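Local coordinates for cell division control protein Cdc48 (Mycobacterium smegmatis, PDB 5E7P), which probably binds and hydrolyses ATP as a AAA-type ATPase, carrying two P-loop nucleotide modules that each hold ADP here, at residues 262-267 with 360-365; 289-294 with 322-327; 648-653 with 737-742; 654-659 with 681-686. One frame throughout, in Å; residues are numbered along the deposited sequence.

Interaction 1: 262-267 with 360-365; sequences PHLGVL and GVAFIA
Ahead of the first side-chain touch, that of Ala362 on Leu264, a water donates to Val361 O and, weakly, to Pro262 O. Ala362 then brings its CB to 4.3 Å from Leu264 CB, and the parallel ladder sets in. Phe363 N donates to Leu264 O at 2.9 Å, nearly straight, and Phe363 O takes the N-H of Val266 at 2.7 Å, so one residue is bonded on both its amide and its carbonyl to the same segment, 262-267. The Phe363 ring turns from this pairing toward Leu352 and Val356 of helix 344-356, on the face where Gly265 has no side chain to offer. Both strands belong to the central sheet of a P-loop NTPase core: 265-269 leads into the phosphate-binding loop, whose Lys276 side chain is about 8 Å from that of Leu267, and 361-366 lies between it and strand 321-326. Ile364 follows on the other face. There its CG1 comes within 4.3 Å of Val266 CB, and its CG2 branch leans over Val266 O. Ala365 N closes the ladder by giving its hydrogen to Val266 O at 2.9 Å. With CG of Leu267 opposite its own backbone nitrogen (chi1 -179°), CD1 leans toward the neighbouring strand, 4.2 Å from Ala365 CB.

Interaction 2: 289-294 with 322-327; sequences VVELDG and VLFIAD
Val289 and Phe324 interlock diagonally on one face of the strand pair: the CG1 branch of the valine drops beside the ring's stem, 3.9 Å from Phe324 CB, while CG2 faces Val322 CB. Farther along, the extended chain of Glu291 lies side by side with Phe324 and points the same way. Its CD comes to 3.6 Å from CD2 of the ring, with the carboxylate and ring planes 53° apart. On the opposite face Leu323 CD1, brought over by a CG anti to the backbone nitrogen (chi1 -178°), fills the angle between Val290 CG1 at 3.8 Å and Val290 O. Next to it Leu292 CB rests 4.1 Å from Ile325 CG1, and Ile325 CG2 reaches the bare CA of Gly294 at 4.0 Å. Four N-H to carbonyl bonds join the parallel strands, and a fifth, from Gly294 N to Ala326 O (2.9 Å), carries on into the start of helix 294-299, N-capped by Asp293. This is a beta-alpha-beta connection of the P-loop core, and 321-326 with Asp327 fits the Walker B strand; the Asp327 side chain is about 5 Å from bound ADP. Chemically, the contact is largely apolar on both faces, with the partly exposed Glu291 laid along the Phe324 ring, and the salt bridge from Arg281 to Glu291 OE1 probably keeps that carboxylate ionised.

Interaction 3: 648-653 with 737-742; sequences LVFVEP and SLREFA
Arg739 NE donates to Glu652 OE2 at 2.9 Å, and NH2 of the same guanidinium donates to Glu652 OE1 at 3.0 Å. This side-on, two-nitrogen salt bridge joins the C-terminal helix 732-739 to the chain leaving edge strand 645-650 of the second AAA module's parallel sheet. Both oxygens are met on their syn sides, and the carboxylate and guanidinium are nearly coplanar, 25° apart, so two bonds fix the rotation of each group. A bend at chi2 (-94°) turns the glutamate's carboxylate toward the helix. Glu736 pairs with NH1 of the same arginine. The Phe650 ring packs against the helix backbone: Arg739 CA stands over one face, 4.0 Å from the centroid, as a CH-pi contact, and Glu652 N lies over the other. Leu738 CB touches Phe650 CE1 at 3.8 Å and Arg739 CB touches CE2 at 3.6 Å, so neighbouring helix residues meet separate ring atoms. Leu738 also packs on Pro527 and Pro632, and its side chain is about 6 Å from that of Asn630, which binds the second ADP. Farther along the chain, Phe741 sets its ring edge-to-face with Tyr525, and the Leu648 side chain crosses that of Phe741 at about a right angle, its CD2 3.7 Å from Phe741 CE2.

Interaction 4: 654-659 with 681-686; sequences PDAAAR and LADDLD
Arg659 presents the edge of its guanidinium to Ala682 O, which lies in the group's plane and accepts from both NE at 2.7 Å and NH2 at 2.8 Å. The same plane is sandwiched by backbone: Leu685 O and Asp686 N stand over one face, while the peptide between Asp655 and Ala656 covers the other. Carrying CG opposite its carbonyl carbon (chi1 -67°) and bending at chi3, the side chain leaves helix 656-666 with its CB 4.0 Å from Ala682 CB and crosses Leu685 obliquely. NH1 gives a weak bond to Pro654 O of its own segment. To one side Ala656 CB touches Asp683 OD1 at 3.6 Å, although that aspartate's salt bridge is with Arg660. Both helices belong to the helical lid that follows the AAA core, and the contact joins the first turn of 656-666, N-capped by Asp655, to the last turn of 678-684. Ala682 O also takes the N-H of Leu685, a third donor. The positive group thus sits at the carboxyl end of a helix, where the dipole would favour it, and Asp686 OD1, 4.2 Å from Arg659 NH1 and beyond a salt bridge, probably adds to that attraction.

In the fold
From the N terminus, interaction 1 opens first: the loop it closes starts at strand 265-269 and returns at 361-366, and interaction 2 is nested wholly inside it. The two join in one sheet, where strand 361-366 is the neighbour of 321-326 and Ala362 O and Leu323 N are probably hydrogen-bonded. Far along the chain, in series with these, interaction 3 ties the edge strand of the second module's sheet to the C-terminal helix, and interaction 4, whose first segment follows directly in sequence, lies inside that loop and joins two lid helices. Interactions 3 and 4 have centres 19 Å apart; interactions 2 and 4 stand 55 Å apart, on opposite sides of the chain's centre.

Interaction 1: 262-267 with 360-365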
loop_
_atom_site.group_PDB
_atom_site.type_symbol
_atom_site.label_atom_id
_atom_site.label_comp_id
_atom_site.label_asym_id
_atom_site.label_seq_id
_atom_site.Cartn_x
_atom_site.Cartn_y
_atom_site.Cartn_z
ATOM N N PRO A 262 19.061 -28.415 3.777
ATOM C CA PRO A 262 19.063 -27.914 5.155
ATOM C C PRO A 262 19.082 -26.387 5.229
ATOM O O PRO A 262 18.717 -25.820 6.257
ATOM C CB PRO A 262 20.367 -28.479 5.719
ATOM C CG PRO A 262 21.266 -28.564 4.530
ATOM C CD PRO A 262 20.376 -28.949 3.379
ATOM N N HIS A 263 19.504 -25.734 4.150
ATOM C CA HIS A 263 19.603 -24.277 4.128
ATOM C C HIS A 263 18.228 -23.612 4.052
ATOM O O HIS A 263 17.256 -24.216 3.590
ATOM C CB HIS A 263 20.480 -23.821 2.963
ATOM C CG HIS A 263 21.811 -24.504 2.910
ATOM N ND1 HIS A 263 22.643 -24.600 4.004
ATOM C CD2 HIS A 263 22.453 -25.128 1.894
ATOM C CE1 HIS A 263 23.740 -25.253 3.666
ATOM N NE2 HIS A 263 23.650 -25.584 2.390
ATOM N N LEU A 264 18.150 -22.365 4.507
ATOM C CA LEU A 264 16.882 -21.654 4.529
ATOM C C LEU A 264 17.036 -20.160 4.268
ATOM O O LEU A 264 17.670 -19.444 5.041
ATOM C CB LEU A 264 16.170 -21.874 5.864
ATOM C CG LEU A 264 14.780 -21.246 5.981
ATOM C CD1 LEU A 264 13.843 -21.848 4.945
ATOM C CD2 LEU A 264 14.227 -21.429 7.384
ATOM N N GLY A 265 16.444 -19.702 3.170
ATOM C CA GLY A 265 16.390 -18.290 2.846
ATOM C C GLY A 265 14.959 -17.914 2.518
ATOM O O GLY A 265 14.332 -18.531 1.656
ATOM N N VAL A 266 14.432 -16.910 3.211
ATOM C CA VAL A 266 13.026 -16.550 3.059
ATOM C C VAL A 266 12.825 -15.068 2.767
ATOM O O VAL A 266 13.365 -14.213 3.468
ATOM C CB VAL A 266 12.213 -16.911 4.326
ATOM C CG1 VAL A 266 10.730 -16.638 4.105
ATOM C CG2 VAL A 266 12.439 -18.362 4.715
ATOM N N LEU A 267 12.043 -14.771 1.733
ATOM C CA LEU A 267 11.621 -13.401 1.457
ATOM C C LEU A 267 10.157 -13.201 1.844
ATOM O O LEU A 267 9.256 -13.786 1.244
ATOM C CB LEU A 267 11.824 -13.047 -0.018
ATOM C CG LEU A 267 11.429 -11.614 -0.403
ATOM C CD1 LEU A 267 12.241 -10.583 0.384
ATOM C CD2 LEU A 267 11.565 -11.383 -1.901
ATOM N N GLY A 360 23.555 -23.990 10.573
ATOM C CA GLY A 360 23.077 -23.305 11.762
ATOM C C GLY A 360 22.742 -21.845 11.519
ATOM O O GLY A 360 22.520 -21.084 12.459
ATOM N N VAL A 361 22.707 -21.449 10.251
ATOM C CA VAL A 361 22.371 -20.076 9.889
ATOM C C VAL A 361 21.178 -20.033 8.934
ATOM O O VAL A 361 21.126 -20.781 7.958
ATOM C CB VAL A 361 23.571 -19.350 9.244
ATOM C CG1 VAL A 361 23.145 -17.997 8.685
ATOM C CG2 VAL A 361 24.697 -19.180 10.251
ATOM N N ALA A 362 20.219 -19.161 9.223
ATOM C CA ALA A 362 19.078 -18.957 8.337
ATOM C C ALA A 362 18.962 -17.486 7.946
ATOM O O ALA A 362 19.363 -16.601 8.702
ATOM C CB ALA A 362 17.793 -19.440 8.999
ATOM N N PHE A 363 18.408 -17.228 6.766
ATOM C CA PHE A 363 18.300 -15.865 6.256
ATOM C C PHE A 363 16.854 -15.474 5.965
ATOM O O PHE A 363 16.156 -16.149 5.206
ATOM C CB PHE A 363 19.160 -15.698 5.001
ATOM C CG PHE A 363 19.033 -14.351 4.344
ATOM C CD1 PHE A 363 19.371 -13.195 5.027
ATOM C CD2 PHE A 363 18.602 -14.245 3.032
ATOM C CE1 PHE A 363 19.264 -11.956 4.420
ATOM C CE2 PHE A 363 18.496 -13.009 2.420
ATOM C CZ PHE A 363 18.824 -11.863 3.117
ATOM N N ILE A 364 16.411 -14.386 6.583
ATOM C CA ILE A 364 15.073 -13.857 6.343
ATOM C C ILE A 364 15.130 -12.376 5.993
ATOM O O ILE A 364 15.760 -11.589 6.695
ATOM C CB ILE A 364 14.156 -14.034 7.570
ATOM C CG1 ILE A 364 14.048 -15.510 7.957
ATOM C CG2 ILE A 364 12.777 -13.457 7.292
ATOM C CD1 ILE A 364 13.274 -15.739 9.233
ATOM N N ALA A 365 14.472 -12.000 4.903
ATOM C CA ALA A 365 14.391 -10.599 4.509
ATOM C C ALA A 365 12.946 -10.199 4.218
ATOM O O ALA A 365 12.134 -11.023 3.789
ATOM C CB ALA A 365 15.266 -10.342 3.302
HETATM O O HOH W 1 20.297 -23.735 8.418
#

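Interaction 2: 289-294 with 322-327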
loop_
_atom_site.group_PDB
_atom_site.type_symbol
_atom_site.label_atom_id
_atom_site.label_comp_id
_atom_site.label_asym_id
_atom_site.label_seq_id
_atom_site.Cartn_x
_atom_site.Cartn_y
_atom_site.Cartn_z
ATOM N N VAL A 289 19.368 -13.212 16.752
ATOM C CA VAL A 289 19.120 -12.556 15.480
ATOM C C VAL A 289 20.110 -11.437 15.211
ATOM O O VAL A 289 20.287 -10.535 16.030
ATOM C CB VAL A 289 17.689 -11.997 15.403
ATOM C CG1 VAL A 289 17.427 -11.414 14.027
ATOM C CG2 VAL A 289 16.689 -13.087 15.714
ATOM N N VAL A 290 20.759 -11.512 14.057
ATOM C CA VAL A 290 21.595 -10.424 13.581
ATOM C C VAL A 290 20.771 -9.609 12.595
ATOM O O VAL A 290 20.439 -10.083 11.507
ATOM C CB VAL A 290 22.865 -10.949 12.899
ATOM C CG1 VAL A 290 23.708 -9.790 12.383
ATOM C CG2 VAL A 290 23.662 -11.810 13.869
ATOM N N GLU A 291 20.429 -8.385 12.984
ATOM C CA GLU A 291 19.507 -7.574 12.198
ATOM C C GLU A 291 20.146 -6.332 11.580
ATOM O O GLU A 291 20.828 -5.561 12.257
ATOM C CB GLU A 291 18.297 -7.172 13.043
ATOM C CG GLU A 291 17.255 -6.367 12.288
ATOM C CD GLU A 291 16.008 -6.114 13.115
ATOM O OE1 GLU A 291 15.183 -5.272 12.703
ATOM O OE2 GLU A 291 15.853 -6.758 14.175
ATOM N N LEU A 292 19.916 -6.157 10.283
ATOM C CA LEU A 292 20.284 -4.934 9.583
ATOM C C LEU A 292 19.017 -4.207 9.167
ATOM O O LEU A 292 18.036 -4.835 8.765
ATOM C CB LEU A 292 21.106 -5.245 8.329
ATOM C CG LEU A 292 22.602 -5.526 8.466
ATOM C CD1 LEU A 292 23.197 -5.837 7.104
ATOM C CD2 LEU A 292 23.310 -4.342 9.096
ATOM N N ASP A 293 19.036 -2.883 9.267
ATOM C CA ASP A 293 17.956 -2.082 8.714
ATOM C C ASP A 293 18.289 -1.741 7.269
ATOM O O ASP A 293 19.138 -0.889 7.008
ATOM C CB ASP A 293 17.734 -0.803 9.522
ATOM C CG ASP A 293 16.530 -0.013 9.036
ATOM O OD1 ASP A 293 15.508 -0.641 8.693
ATOM O OD2 ASP A 293 16.606 1.231 8.988
ATOM N N GLY A 294 17.623 -2.425 6.343
ATOM C CA GLY A 294 17.813 -2.225 4.915
ATOM C C GLY A 294 17.969 -0.791 4.434
ATOM O O GLY A 294 18.916 -0.485 3.707
ATOM N N VAL A 322 19.859 -16.369 13.037
ATOM C CA VAL A 322 19.124 -15.768 11.932
ATOM C C VAL A 322 19.682 -14.407 11.522
ATOM O O VAL A 322 19.796 -13.496 12.347
ATOM C CB VAL A 322 17.634 -15.607 12.278
ATOM C CG1 VAL A 322 16.890 -14.976 11.121
ATOM C CG2 VAL A 322 17.029 -16.946 12.618
ATOM N N LEU A 323 20.030 -14.278 10.245
ATOM C CA LEU A 323 20.374 -12.981 9.672
ATOM C C LEU A 323 19.107 -12.364 9.099
ATOM O O LEU A 323 18.492 -12.921 8.188
ATOM C CB LEU A 323 21.434 -13.116 8.574
ATOM C CG LEU A 323 21.904 -11.803 7.928
ATOM C CD1 LEU A 323 22.683 -10.943 8.920
ATOM C CD2 LEU A 323 22.739 -12.065 6.684
ATOM N N PHE A 324 18.708 -11.221 9.647
ATOM C CA PHE A 324 17.468 -10.576 9.232
ATOM C C PHE A 324 17.705 -9.171 8.684
ATOM O O PHE A 324 18.265 -8.310 9.364
ATOM C CB PHE A 324 16.461 -10.550 10.391
ATOM C CG PHE A 324 15.246 -9.700 10.129
ATOM C CD1 PHE A 324 14.556 -9.794 8.929
ATOM C CD2 PHE A 324 14.782 -8.819 11.094
ATOM C CE1 PHE A 324 13.437 -9.011 8.691
ATOM C CE2 PHE A 324 13.661 -8.036 10.862
ATOM C CZ PHE A 324 12.989 -8.132 9.661
ATOM N N ILE A 325 17.275 -8.952 7.446
ATOM C CA ILE A 325 17.326 -7.627 6.841
ATOM C C ILE A 325 15.918 -7.107 6.570
ATOM O O ILE A 325 15.228 -7.583 5.666
ATOM C CB ILE A 325 18.151 -7.615 5.535
ATOM C CG1 ILE A 325 19.584 -8.074 5.808
ATOM C CG2 ILE A 325 18.164 -6.226 4.931
ATOM C CD1 ILE A 325 20.453 -8.133 4.572
ATOM N N ALA A 326 15.492 -6.136 7.370
ATOM C CA ALA A 326 14.180 -5.530 7.202
ATOM C C ALA A 326 14.180 -4.597 5.998
ATOM O O ALA A 326 15.045 -3.727 5.879
ATOM C CB ALA A 326 13.777 -4.777 8.461
ATOM N N ASP A 327 13.213 -4.795 5.105
ATOM C CA ASP A 327 13.054 -3.960 3.916
ATOM C C ASP A 327 14.317 -3.949 3.054
ATOM O O ASP A 327 14.971 -2.918 2.877
ATOM C CB ASP A 327 12.612 -2.545 4.303
ATOM C CG ASP A 327 11.339 -2.546 5.137
ATOM O OD1 ASP A 327 10.245 -2.731 4.559
ATOM O OD2 ASP A 327 11.433 -2.373 6.372
HETATM O O HOH W 2 12.988 -1.273 7.862
#

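Interaction 3: 648-653 with 737-742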
loop_
_atom_site.group_PDB
_atom_site.type_symbol
_atom_site.label_atom_id
_atom_site.label_comp_id
_atom_site.label_asym_id
_atom_site.label_seq_id
_atom_site.Cartn_x
_atom_site.Cartn_y
_atom_site.Cartn_z
ATOM N N LEU A 648 -15.519 -17.711 -17.674
ATOM C CA LEU A 648 -15.462 -16.474 -18.444
ATOM C C LEU A 648 -16.462 -15.443 -17.937
ATOM O O LEU A 648 -17.669 -15.600 -18.109
ATOM C CB LEU A 648 -15.722 -16.759 -19.924
ATOM C CG LEU A 648 -14.515 -17.027 -20.827
ATOM C CD1 LEU A 648 -13.638 -18.153 -20.287
ATOM C CD2 LEU A 648 -14.983 -17.341 -22.242
ATOM N N VAL A 649 -15.953 -14.387 -17.311
ATOM C CA VAL A 649 -16.806 -13.301 -16.849
ATOM C C VAL A 649 -16.634 -12.077 -17.743
ATOM O O VAL A 649 -15.564 -11.468 -17.784
ATOM C CB VAL A 649 -16.503 -12.909 -15.394
ATOM C CG1 VAL A 649 -17.468 -11.824 -14.929
ATOM C CG2 VAL A 649 -16.581 -14.123 -14.482
ATOM N N PHE A 650 -17.695 -11.727 -18.462
ATOM C CA PHE A 650 -17.677 -10.556 -19.329
ATOM C C PHE A 650 -18.189 -9.321 -18.593
ATOM O O PHE A 650 -19.304 -9.313 -18.074
ATOM C CB PHE A 650 -18.505 -10.809 -20.595
ATOM C CG PHE A 650 -18.713 -9.583 -21.441
ATOM C CD1 PHE A 650 -17.641 -8.789 -21.812
ATOM C CD2 PHE A 650 -19.979 -9.235 -21.878
ATOM C CE1 PHE A 650 -17.833 -7.662 -22.589
ATOM C CE2 PHE A 650 -20.176 -8.112 -22.659
ATOM C CZ PHE A 650 -19.102 -7.325 -23.015
ATOM N N VAL A 651 -17.357 -8.286 -18.544
ATOM C CA VAL A 651 -17.745 -7.019 -17.942
ATOM C C VAL A 651 -18.341 -6.109 -19.008
ATOM O O VAL A 651 -17.621 -5.546 -19.835
ATOM C CB VAL A 651 -16.545 -6.316 -17.278
ATOM C CG1 VAL A 651 -16.962 -4.966 -16.710
ATOM C CG2 VAL A 651 -15.944 -7.200 -16.193
ATOM N N GLU A 652 -19.665 -5.984 -18.990
ATOM C CA GLU A 652 -20.381 -5.140 -19.939
ATOM C C GLU A 652 -20.021 -3.674 -19.750
ATOM O O GLU A 652 -19.693 -3.251 -18.640
ATOM C CB GLU A 652 -21.892 -5.313 -19.759
ATOM C CG GLU A 652 -22.444 -6.643 -20.241
ATOM C CD GLU A 652 -22.967 -6.574 -21.667
ATOM O OE1 GLU A 652 -22.947 -5.472 -22.259
ATOM O OE2 GLU A 652 -23.401 -7.623 -22.192
ATOM N N PRO A 653 -20.074 -2.890 -20.836
ATOM C CA PRO A 653 -20.003 -1.435 -20.693
ATOM C C PRO A 653 -21.258 -0.962 -19.973
ATOM O O PRO A 653 -22.325 -1.542 -20.185
ATOM C CB PRO A 653 -19.997 -0.939 -22.140
ATOM C CG PRO A 653 -20.631 -2.035 -22.926
ATOM C CD PRO A 653 -20.221 -3.305 -22.242
ATOM N N SER A 737 -17.959 -7.566 -30.270
ATOM C CA SER A 737 -16.950 -8.604 -30.450
ATOM C C SER A 737 -16.568 -9.275 -29.128
ATOM O O SER A 737 -16.279 -10.470 -29.089
ATOM C CB SER A 737 -15.708 -8.018 -31.124
ATOM O OG SER A 737 -14.766 -9.030 -31.434
ATOM N N LEU A 738 -16.568 -8.500 -28.048
ATOM C CA LEU A 738 -16.236 -9.028 -26.731
ATOM C C LEU A 738 -17.394 -9.816 -26.134
ATOM O O LEU A 738 -17.187 -10.827 -25.463
ATOM C CB LEU A 738 -15.840 -7.897 -25.780
ATOM C CG LEU A 738 -14.545 -7.159 -26.099
ATOM C CD1 LEU A 738 -14.241 -6.140 -25.021
ATOM C CD2 LEU A 738 -13.407 -8.149 -26.241
ATOM N N ARG A 739 -18.613 -9.348 -26.378
ATOM C CA ARG A 739 -19.803 -9.999 -25.841
ATOM C C ARG A 739 -20.018 -11.375 -26.468
ATOM O O ARG A 739 -20.498 -12.299 -25.809
ATOM C CB ARG A 739 -21.040 -9.121 -26.054
ATOM C CG ARG A 739 -22.288 -9.636 -25.353
ATOM C CD ARG A 739 -23.505 -8.772 -25.647
ATOM N NE ARG A 739 -23.381 -7.418 -25.112
ATOM C CZ ARG A 739 -23.189 -6.334 -25.856
ATOM N NH1 ARG A 739 -23.101 -6.442 -27.175
ATOM N NH2 ARG A 739 -23.089 -5.141 -25.284
ATOM N N GLU A 740 -19.653 -11.505 -27.740
ATOM C CA GLU A 740 -19.819 -12.760 -28.467
ATOM C C GLU A 740 -18.686 -13.752 -28.208
ATOM O O GLU A 740 -18.778 -14.915 -28.600
ATOM C CB GLU A 740 -19.927 -12.498 -29.971
ATOM C CG GLU A 740 -21.242 -11.885 -30.415
ATOM C CD GLU A 740 -21.305 -11.688 -31.918
ATOM O OE1 GLU A 740 -20.254 -11.832 -32.579
ATOM O OE2 GLU A 740 -22.404 -11.392 -32.439
ATOM N N PHE A 741 -17.627 -13.291 -27.550
ATOM C CA PHE A 741 -16.423 -14.098 -27.356
ATOM C C PHE A 741 -16.677 -15.450 -26.688
ATOM O O PHE A 741 -16.141 -16.470 -27.122
ATOM C CB PHE A 741 -15.361 -13.318 -26.572
ATOM C CG PHE A 741 -14.141 -14.130 -26.239
ATOM C CD1 PHE A 741 -13.155 -14.339 -27.187
ATOM C CD2 PHE A 741 -13.984 -14.691 -24.982
ATOM C CE1 PHE A 741 -12.034 -15.091 -26.887
ATOM C CE2 PHE A 741 -12.868 -15.445 -24.676
ATOM C CZ PHE A 741 -11.890 -15.645 -25.630
ATOM N N ALA A 742 -17.494 -15.455 -25.639
ATOM C CA ALA A 742 -17.726 -16.667 -24.853
ATOM C C ALA A 742 -18.430 -17.773 -25.639
ATOM O O ALA A 742 -18.299 -18.952 -25.313
ATOM C CB ALA A 742 -18.501 -16.339 -23.586
#

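Interaction 4: 654-659 with 681-686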
loop_
_atom_site.group_PDB
_atom_site.type_symbol
_atom_site.label_atom_id
_atom_site.label_comp_id
_atom_site.label_asym_id
_atom_site.label_seq_id
_atom_site.Cartn_x
_atom_site.Cartn_y
_atom_site.Cartn_z
ATOM N N PRO A 654 -21.139 0.071 -19.129
ATOM C CA PRO A 654 -22.253 0.479 -18.269
ATOM C C PRO A 654 -23.466 0.987 -19.051
ATOM O O PRO A 654 -23.360 1.962 -19.792
ATOM C CB PRO A 654 -21.647 1.610 -17.432
ATOM C CG PRO A 654 -20.564 2.159 -18.278
ATOM C CD PRO A 654 -19.988 0.984 -19.012
ATOM N N ASP A 655 -24.610 0.327 -18.885
ATOM C CA ASP A 655 -25.838 0.785 -19.525
ATOM C C ASP A 655 -26.471 1.922 -18.733
ATOM O O ASP A 655 -25.845 2.473 -17.828
ATOM C CB ASP A 655 -26.832 -0.365 -19.740
ATOM C CG ASP A 655 -27.293 -1.015 -18.440
ATOM O OD1 ASP A 655 -26.913 -0.554 -17.341
ATOM O OD2 ASP A 655 -28.058 -1.998 -18.528
ATOM N N ALA A 656 -27.714 2.258 -19.067
ATOM C CA ALA A 656 -28.405 3.381 -18.437
ATOM C C ALA A 656 -28.501 3.231 -16.920
ATOM O O ALA A 656 -28.284 4.193 -16.179
ATOM C CB ALA A 656 -29.786 3.562 -19.047
ATOM N N ALA A 657 -28.823 2.024 -16.465
ATOM C CA ALA A 657 -28.894 1.730 -15.036
ATOM C C ALA A 657 -27.523 1.879 -14.392
ATOM O O ALA A 657 -27.367 2.528 -13.357
ATOM C CB ALA A 657 -29.424 0.326 -14.815
ATOM N N ALA A 658 -26.531 1.268 -15.024
ATOM C CA ALA A 658 -25.167 1.282 -14.522
ATOM C C ALA A 658 -24.584 2.697 -14.469
ATOM O O ALA A 658 -23.883 3.054 -13.522
ATOM C CB ALA A 658 -24.303 0.381 -15.375
ATOM N N ARG A 659 -24.880 3.500 -15.487
ATOM C CA ARG A 659 -24.364 4.866 -15.555
ATOM C C ARG A 659 -24.955 5.761 -14.464
ATOM O O ARG A 659 -24.307 6.699 -14.003
ATOM C CB ARG A 659 -24.592 5.476 -16.944
ATOM C CG ARG A 659 -23.782 4.810 -18.051
ATOM C CD ARG A 659 -23.804 5.621 -19.342
ATOM N NE ARG A 659 -25.151 5.785 -19.884
ATOM C CZ ARG A 659 -25.721 4.949 -20.747
ATOM N NH1 ARG A 659 -25.070 3.876 -21.176
ATOM N NH2 ARG A 659 -26.948 5.187 -21.184
ATOM N N LEU A 681 -29.473 12.442 -17.570
ATOM C CA LEU A 681 -28.118 12.544 -18.098
ATOM C C LEU A 681 -27.549 11.163 -18.412
ATOM O O LEU A 681 -26.867 10.975 -19.418
ATOM C CB LEU A 681 -27.206 13.273 -17.108
ATOM C CG LEU A 681 -25.733 13.389 -17.510
ATOM C CD1 LEU A 681 -25.596 14.157 -18.814
ATOM C CD2 LEU A 681 -24.914 14.045 -16.413
ATOM N N ALA A 682 -27.836 10.199 -17.547
ATOM C CA ALA A 682 -27.358 8.836 -17.744
ATOM C C ALA A 682 -27.922 8.229 -19.026
ATOM O O ALA A 682 -27.212 7.539 -19.760
ATOM C CB ALA A 682 -27.707 7.973 -16.543
ATOM N N ASP A 683 -29.197 8.496 -19.295
ATOM C CA ASP A 683 -29.851 7.971 -20.491
ATOM C C ASP A 683 -29.234 8.534 -21.770
ATOM O O ASP A 683 -29.268 7.889 -22.818
ATOM C CB ASP A 683 -31.356 8.259 -20.467
ATOM C CG ASP A 683 -32.112 7.371 -19.487
ATOM O OD1 ASP A 683 -32.237 6.153 -19.753
ATOM O OD2 ASP A 683 -32.598 7.896 -18.461
ATOM N N ASP A 684 -28.668 9.733 -21.679
ATOM C CA ASP A 684 -28.080 10.388 -22.843
ATOM C C ASP A 684 -26.610 10.026 -23.057
ATOM O O ASP A 684 -26.022 10.399 -24.070
ATOM C CB ASP A 684 -28.223 11.911 -22.738
ATOM C CG ASP A 684 -29.655 12.382 -22.924
ATOM O OD1 ASP A 684 -30.440 11.669 -23.586
ATOM O OD2 ASP A 684 -29.994 13.470 -22.411
ATOM N N LEU A 685 -26.021 9.304 -22.107
ATOM C CA LEU A 685 -24.590 9.001 -22.165
ATOM C C LEU A 685 -24.270 7.627 -22.745
ATOM O O LEU A 685 -23.380 6.936 -22.254
ATOM C CB LEU A 685 -23.951 9.127 -20.778
ATOM C CG LEU A 685 -23.772 10.528 -20.195
ATOM C CD1 LEU A 685 -23.083 10.447 -18.842
ATOM C CD2 LEU A 685 -22.990 11.416 -21.148
ATOM N N ASP A 686 -24.985 7.231 -23.791
ATOM C CA ASP A 686 -24.675 5.983 -24.474
ATOM C C ASP A 686 -23.316 6.101 -25.164
ATOM O O ASP A 686 -23.031 7.103 -25.824
ATOM C CB ASP A 686 -25.766 5.638 -25.490
ATOM C CG ASP A 686 -25.718 4.184 -25.931
ATOM O OD1 ASP A 686 -26.161 3.310 -25.152
ATOM O OD2 ASP A 686 -25.243 3.916 -27.056
#